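MUTM (fpg) protein (Thermus thermophilus, PDB 1EE8) belongs to the MutM (Fpg) protein family, which joins an N-terminal domain to a helix-two-turn-helix domain and a C-terminal zinc finger. Local coordinates at residues 229-234 / 254-259; 123-128 / 155-160. One frame throughout, in Å; residues are numbered along the deposited sequence.

Contact 1 of 2, residues 229-234 / 254-259; sequences AVYGRE and GTHFCP. With ZN (zinc ion), chain C.
The carbonyl O of Val230 accepts the backbone N of Arg233 at 3.1 Å, closing a type II turn, and is touched by His256 CB at 3.0 Å across the contact. The His256 side chain reaches into this turn with CG anti to its own carbonyl carbon (chi1 -57°), a torsion that lays one ring face under the backbone of 231-232. Over that face come Tyr231 CA, in a CH-pi contact 4.0 Å from the His256 centroid, and Gly232 N, both offset toward the rim. Glu234 N approaches the same ring at its edge, close to its plane. Tyr231 leans against the imidazole obliquely, the planes inclined by 51° and Tyr231 CD1 3.6 Å from His256 ND1. The strand carrying His256, 254-257, is half of the antiparallel hairpin of the zinc finger, paired with strand 246-249. Just beyond it Cys258 SG binds zinc at 2.3 Å, with Cys238, Cys241 and Cys261 completing the site. Beside the ring, the CG2 methyl of Val230 lies 3.5 Å from His256 O. Helix 161-170 fixes both pieces: Glu166 takes the backbone N atoms of 229-231, and Asp165 that of His256. Arg233 folds back over the turn to the residue before it: NH1 donates to Ala229 O (2.8 Å), from a position tilted 34° out of the carbonyl plane, and also to Pro237 O.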
ATOM      1  N   ALA A 229      43.224  10.316  -3.603  1.00 25.87           N
ATOM      2  CA  ALA A 229      44.626  10.211  -3.242  1.00 25.07           C
ATOM      3  C   ALA A 229      45.043   8.762  -3.043  1.00 24.61           C
ATOM      4  O   ALA A 229      46.135   8.368  -3.447  1.00 24.34           O
ATOM      5  CB  ALA A 229      44.895  11.004  -1.967  1.00 24.90           C
ATOM      6  N   VAL A 230      44.169   7.970  -2.427  1.00 23.61           N
ATOM      7  CA  VAL A 230      44.496   6.579  -2.157  1.00 22.83           C
ATOM      8  C   VAL A 230      43.444   5.554  -2.574  1.00 23.75           C
ATOM      9  O   VAL A 230      43.788   4.424  -2.922  1.00 24.19           O
ATOM     10  CB  VAL A 230      44.805   6.377  -0.655  1.00 22.70           C
ATOM     11  CG1 VAL A 230      45.985   7.262  -0.240  1.00 21.72           C
ATOM     12  CG2 VAL A 230      43.573   6.704   0.183  1.00 22.03           C
ATOM     13  N   TYR A 231      42.168   5.924  -2.536  1.00 23.28           N
ATOM     14  CA  TYR A 231      41.141   4.966  -2.918  1.00 24.27           C
ATOM     15  C   TYR A 231      41.277   4.502  -4.365  1.00 25.14           C
ATOM     16  O   TYR A 231      41.414   5.313  -5.283  1.00 23.68           O
ATOM     17  CB  TYR A 231      39.727   5.519  -2.728  1.00 23.44           C
ATOM     18  CG  TYR A 231      38.715   4.418  -2.937  1.00 24.14           C
ATOM     19  CD1 TYR A 231      38.399   3.535  -1.905  1.00 24.05           C
ATOM     20  CD2 TYR A 231      38.183   4.168  -4.206  1.00 24.22           C
ATOM     21  CE1 TYR A 231      37.587   2.423  -2.128  1.00 25.00           C
ATOM     22  CE2 TYR A 231      37.377   3.060  -4.443  1.00 25.42           C
ATOM     23  CZ  TYR A 231      37.085   2.190  -3.400  1.00 25.72           C
ATOM     24  OH  TYR A 231      36.306   1.082  -3.641  1.00 27.59           O
ATOM     25  N   GLY A 232      41.218   3.189  -4.557  1.00 26.91           N
ATOM     26  CA  GLY A 232      41.336   2.630  -5.894  1.00 29.61           C
ATOM     27  C   GLY A 232      42.691   2.851  -6.550  1.00 31.62           C
ATOM     28  O   GLY A 232      42.838   2.616  -7.754  1.00 32.87           O
ATOM     29  N   ARG A 233      43.684   3.293  -5.777  1.00 31.81           N
ATOM     30  CA  ARG A 233      45.011   3.536  -6.333  1.00 32.63           C
ATOM     31  C   ARG A 233      46.097   2.623  -5.770  1.00 32.79           C
ATOM     32  O   ARG A 233      47.266   3.009  -5.720  1.00 32.66           O
ATOM     33  CB  ARG A 233      45.410   5.001  -6.122  1.00 32.92           C
ATOM     34  CG  ARG A 233      44.427   5.988  -6.724  1.00 33.86           C
ATOM     35  CD  ARG A 233      44.957   7.411  -6.695  1.00 35.37           C
ATOM     36  NE  ARG A 233      46.161   7.561  -7.508  1.00 36.71           N
ATOM     37  CZ  ARG A 233      47.394   7.662  -7.018  1.00 37.76           C
ATOM     38  NH1 ARG A 233      47.601   7.634  -5.706  1.00 36.64           N
ATOM     39  NH2 ARG A 233      48.425   7.793  -7.845  1.00 37.35           N
ATOM     40  N   GLU A 234      45.716   1.417  -5.355  1.00 33.51           N
ATOM     41  CA  GLU A 234      46.677   0.461  -4.802  1.00 35.32           C
ATOM     42  C   GLU A 234      47.849   0.249  -5.760  1.00 35.15           C
ATOM     43  O   GLU A 234      47.657  -0.093  -6.925  1.00 35.24           O
ATOM     44  CB  GLU A 234      46.006  -0.893  -4.532  1.00 36.46           C
ATOM     45  CG  GLU A 234      46.954  -1.940  -3.939  1.00 38.15           C
ATOM     46  CD  GLU A 234      46.325  -3.320  -3.814  1.00 39.30           C
ATOM     47  OE1 GLU A 234      46.913  -4.182  -3.122  1.00 39.54           O
ATOM     48  OE2 GLU A 234      45.251  -3.549  -4.408  1.00 40.11           O
ATOM     49  N   GLY A 254      38.531  -3.918   1.910  1.00 46.68           N
ATOM     50  CA  GLY A 254      39.744  -3.230   1.519  1.00 42.97           C
ATOM     51  C   GLY A 254      39.811  -1.835   2.099  1.00 40.12           C
ATOM     52  O   GLY A 254      38.786  -1.197   2.320  1.00 40.21           O
ATOM     53  N   THR A 255      41.027  -1.367   2.351  1.00 37.44           N
ATOM     54  CA  THR A 255      41.255  -0.036   2.897  1.00 34.36           C
ATOM     55  C   THR A 255      42.539   0.492   2.274  1.00 32.78           C
ATOM     56  O   THR A 255      43.613  -0.088   2.467  1.00 33.33           O
ATOM     57  CB  THR A 255      41.404  -0.080   4.434  1.00 34.38           C
ATOM     58  OG1 THR A 255      40.163  -0.493   5.021  1.00 33.58           O
ATOM     59  CG2 THR A 255      41.785   1.291   4.982  1.00 32.46           C
ATOM     60  N   HIS A 256      42.425   1.577   1.511  1.00 30.09           N
ATOM     61  CA  HIS A 256      43.583   2.177   0.853  1.00 28.88           C
ATOM     62  C   HIS A 256      44.224   3.226   1.751  1.00 27.47           C
ATOM     63  O   HIS A 256      43.525   3.985   2.423  1.00 24.83           O
ATOM     64  CB  HIS A 256      43.180   2.828  -0.471  1.00 29.44           C
ATOM     65  CG  HIS A 256      42.523   1.891  -1.435  1.00 29.70           C
ATOM     66  ND1 HIS A 256      41.259   1.379  -1.233  1.00 30.02           N
ATOM     67  CD2 HIS A 256      42.952   1.376  -2.612  1.00 30.55           C
ATOM     68  CE1 HIS A 256      40.936   0.592  -2.244  1.00 30.62           C
ATOM     69  NE2 HIS A 256      41.947   0.572  -3.095  1.00 31.28           N
ATOM     70  N   PHE A 257      45.554   3.273   1.746  1.00 26.44           N
ATOM     71  CA  PHE A 257      46.282   4.217   2.586  1.00 26.90           C
ATOM     72  C   PHE A 257      47.767   4.237   2.240  1.00 27.10           C
ATOM     73  O   PHE A 257      48.277   3.313   1.603  1.00 24.48           O
ATOM     74  CB  PHE A 257      46.141   3.800   4.048  1.00 26.85           C
ATOM     75  CG  PHE A 257      46.892   2.542   4.377  1.00 27.97           C
ATOM     76  CD1 PHE A 257      48.108   2.595   5.052  1.00 27.67           C
ATOM     77  CD2 PHE A 257      46.411   1.300   3.959  1.00 28.15           C
ATOM     78  CE1 PHE A 257      48.836   1.427   5.307  1.00 28.56           C
ATOM     79  CE2 PHE A 257      47.128   0.133   4.206  1.00 28.09           C
ATOM     80  CZ  PHE A 257      48.344   0.196   4.882  1.00 27.45           C
ATOM     81  N   CYS A 258      48.452   5.300   2.659  1.00 27.14           N
ATOM     82  CA  CYS A 258      49.888   5.416   2.451  1.00 28.46           C
ATOM     83  C   CYS A 258      50.486   5.103   3.810  1.00 30.12           C
ATOM     84  O   CYS A 258      50.242   5.824   4.786  1.00 28.50           O
ATOM     85  CB  CYS A 258      50.301   6.832   2.039  1.00 28.82           C
ATOM     86  SG  CYS A 258      52.115   7.066   2.013  1.00 26.85           S
ATOM     87  N   PRO A 259      51.261   4.012   3.900  1.00 31.24           N
ATOM     88  CA  PRO A 259      51.876   3.629   5.174  1.00 32.60           C
ATOM     89  C   PRO A 259      52.706   4.757   5.780  1.00 33.13           C
ATOM     90  O   PRO A 259      52.550   5.096   6.956  1.00 33.34           O
ATOM     91  CB  PRO A 259      52.723   2.416   4.796  1.00 32.19           C
ATOM     92  CG  PRO A 259      51.943   1.810   3.650  1.00 32.33           C
ATOM     93  CD  PRO A 259      51.587   3.035   2.845  1.00 31.76           C
TER
HETATM   94 ZN    ZN C 501      52.660   9.189   1.191  1.00 43.46          ZN

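Contact 2 of 2, residues 123-128 / 155-160; sequences PEPLSE and LAAGVG
Pro125 and Ala157 make the main apolar approach, the proline ring directed at the facing loop with CD 4.4 Å from Ala157 CB. The same ring meets a polar atom with two CH2 groups: Ala157 O lies 3.0 Å from Pro125 CG and 3.2 Å from Pro125 CD. Glu124 adds a mixed contact: a bend at chi2 (68°) carries its carboxylate back toward the partner loop, where OE2 rests 3.8 Å from Ala157 CB. The charged partners of that carboxylate lie elsewhere, in salt bridges to Arg49 and Arg50, with Gly51 N as a further donor. Each loop is a beta turn whose closing backbone bond is weak: type I from Glu124 to Ser127, where Ser127 OG is modelled unusually close to Glu124 O, and type II from Ala156 to Val159, with Gly158 at positive phi. This second loop joins helix 146-152 to helix 161-170, for which Gly160 is the N-cap residue, and probably forms the turns of the helix-two-turn-helix motif. Since the two loops share no hydrogen bond, their relative position probably rests on this packing of ring, methyl and carbonyl groups, while Glu124 ties the first to strand 42-50.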
ATOM      1  N   PRO A 123      24.338  12.468  13.065  1.00 35.25           N
ATOM      2  CA  PRO A 123      24.113  13.740  12.374  1.00 35.03           C
ATOM      3  C   PRO A 123      24.658  13.744  10.944  1.00 34.95           C
ATOM      4  O   PRO A 123      25.634  13.053  10.634  1.00 34.86           O
ATOM      5  CB  PRO A 123      24.827  14.743  13.275  1.00 35.27           C
ATOM      6  CG  PRO A 123      25.952  13.926  13.847  1.00 35.51           C
ATOM      7  CD  PRO A 123      25.258  12.641  14.202  1.00 35.00           C
ATOM      8  N   GLU A 124      24.015  14.522  10.078  1.00 34.97           N
ATOM      9  CA  GLU A 124      24.432  14.632   8.686  1.00 35.82           C
ATOM     10  C   GLU A 124      25.759  15.409   8.648  1.00 35.97           C
ATOM     11  O   GLU A 124      25.806  16.597   8.976  1.00 35.33           O
ATOM     12  CB  GLU A 124      23.356  15.361   7.879  1.00 36.81           C
ATOM     13  CG  GLU A 124      23.013  14.723   6.527  1.00 40.06           C
ATOM     14  CD  GLU A 124      22.305  13.379   6.650  1.00 41.10           C
ATOM     15  OE1 GLU A 124      21.519  13.037   5.739  1.00 42.21           O
ATOM     16  OE2 GLU A 124      22.534  12.657   7.642  1.00 42.51           O
ATOM     17  N   PRO A 125      26.851  14.735   8.246  1.00 35.33           N
ATOM     18  CA  PRO A 125      28.213  15.275   8.144  1.00 34.89           C
ATOM     19  C   PRO A 125      28.351  16.723   7.675  1.00 34.32           C
ATOM     20  O   PRO A 125      29.148  17.481   8.225  1.00 34.26           O
ATOM     21  CB  PRO A 125      28.895  14.292   7.196  1.00 35.52           C
ATOM     22  CG  PRO A 125      28.257  12.997   7.573  1.00 34.15           C
ATOM     23  CD  PRO A 125      26.794  13.375   7.674  1.00 34.73           C
ATOM     24  N   LEU A 126      27.588  17.107   6.659  1.00 34.82           N
ATOM     25  CA  LEU A 126      27.657  18.466   6.136  1.00 36.27           C
ATOM     26  C   LEU A 126      26.607  19.389   6.745  1.00 37.48           C
ATOM     27  O   LEU A 126      26.110  20.296   6.076  1.00 38.07           O
ATOM     28  CB  LEU A 126      27.504  18.452   4.614  1.00 35.00           C
ATOM     29  CG  LEU A 126      28.570  17.651   3.869  1.00 34.98           C
ATOM     30  CD1 LEU A 126      28.258  17.654   2.383  1.00 34.63           C
ATOM     31  CD2 LEU A 126      29.949  18.247   4.142  1.00 34.75           C
ATOM     32  N   SER A 127      26.270  19.162   8.011  1.00 38.95           N
ATOM     33  CA  SER A 127      25.273  19.994   8.677  1.00 39.60           C
ATOM     34  C   SER A 127      25.826  20.600   9.958  1.00 40.35           C
ATOM     35  O   SER A 127      26.882  20.195  10.449  1.00 39.30           O
ATOM     36  CB  SER A 127      24.015  19.177   9.004  1.00 38.96           C
ATOM     37  OG  SER A 127      24.241  18.278  10.078  1.00 38.77           O
ATOM     38  N   GLU A 128      25.091  21.571  10.492  1.00 41.47           N
ATOM     39  CA  GLU A 128      25.469  22.254  11.722  1.00 41.97           C
ATOM     40  C   GLU A 128      25.368  21.278  12.888  1.00 41.34           C
ATOM     41  O   GLU A 128      25.993  21.471  13.932  1.00 40.53           O
ATOM     42  CB  GLU A 128      24.529  23.438  11.949  1.00 44.34           C
ATOM     43  CG  GLU A 128      24.509  24.427  10.786  1.00 47.50           C
ATOM     44  CD  GLU A 128      23.101  24.816  10.354  1.00 48.94           C
ATOM     45  OE1 GLU A 128      22.976  25.644   9.424  1.00 49.99           O
ATOM     46  OE2 GLU A 128      22.124  24.294  10.939  1.00 49.63           O
ATOM     47  N   LEU A 155      28.016   7.672  13.962  1.00 38.49           N
ATOM     48  CA  LEU A 155      28.915   8.788  14.237  1.00 37.58           C
ATOM     49  C   LEU A 155      29.002   9.704  13.023  1.00 36.23           C
ATOM     50  O   LEU A 155      29.076  10.922  13.161  1.00 35.89           O
ATOM     51  CB  LEU A 155      30.322   8.286  14.576  1.00 39.02           C
ATOM     52  CG  LEU A 155      30.637   7.774  15.984  1.00 41.11           C
ATOM     53  CD1 LEU A 155      29.862   6.496  16.282  1.00 41.55           C
ATOM     54  CD2 LEU A 155      32.138   7.523  16.088  1.00 41.69           C
ATOM     55  N   ALA A 156      29.000   9.103  11.837  1.00 34.85           N
ATOM     56  CA  ALA A 156      29.091   9.847  10.584  1.00 33.03           C
ATOM     57  C   ALA A 156      28.193   9.218   9.520  1.00 30.38           C
ATOM     58  O   ALA A 156      28.634   8.369   8.744  1.00 31.37           O
ATOM     59  CB  ALA A 156      30.539   9.857  10.100  1.00 34.78           C
ATOM     60  N   ALA A 157      26.937   9.640   9.475  1.00 28.75           N
ATOM     61  CA  ALA A 157      25.997   9.094   8.507  1.00 26.93           C
ATOM     62  C   ALA A 157      26.434   9.320   7.063  1.00 26.17           C
ATOM     63  O   ALA A 157      26.970  10.375   6.718  1.00 27.16           O
ATOM     64  CB  ALA A 157      24.608   9.697   8.735  1.00 27.18           C
ATOM     65  N   GLY A 158      26.215   8.317   6.220  1.00 24.55           N
ATOM     66  CA  GLY A 158      26.558   8.448   4.816  1.00 24.34           C
ATOM     67  C   GLY A 158      27.978   8.125   4.381  1.00 24.06           C
ATOM     68  O   GLY A 158      28.254   8.079   3.184  1.00 22.66           O
ATOM     69  N   VAL A 159      28.873   7.891   5.333  1.00 23.93           N
ATOM     70  CA  VAL A 159      30.258   7.593   5.006  1.00 25.39           C
ATOM     71  C   VAL A 159      30.521   6.117   4.715  1.00 26.20           C
ATOM     72  O   VAL A 159      30.110   5.232   5.471  1.00 27.48           O
ATOM     73  CB  VAL A 159      31.206   8.057   6.142  1.00 25.73           C
ATOM     74  CG1 VAL A 159      32.658   7.778   5.763  1.00 25.54           C
ATOM     75  CG2 VAL A 159      31.003   9.537   6.404  1.00 25.42           C
ATOM     76  N   GLY A 160      31.208   5.867   3.609  1.00 26.10           N
ATOM     77  CA  GLY A 160      31.549   4.511   3.223  1.00 25.03           C
ATOM     78  C   GLY A 160      33.052   4.365   3.030  1.00 24.88           C
ATOM     79  O   GLY A 160      33.834   5.216   3.463  1.00 23.65           O
TER

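How the contacts relate
The two contacts follow one another along the chain, 123-128 / 155-160 closing before 229-234 / 254-259 opens. Their centres are 22 Å apart, and the nearest atoms, at about 7 Å, do not touch. Helix 161-170 links them: contact 2 leads into its N-terminus through Gly160, whereas both halves of contact 1 bond to acidic side chains farther along it. Helix 184-203 packs against Pro125 and Leu126 in contact 2 and precedes, in sequence, the loop that holds 229-234. The helix-two-turn-helix region, with contact 2 about 10 Å from the centre of the chain against 18 Å for contact 1, is thereby joined directly to the zinc finger, consistent with the two acting as one structural unit.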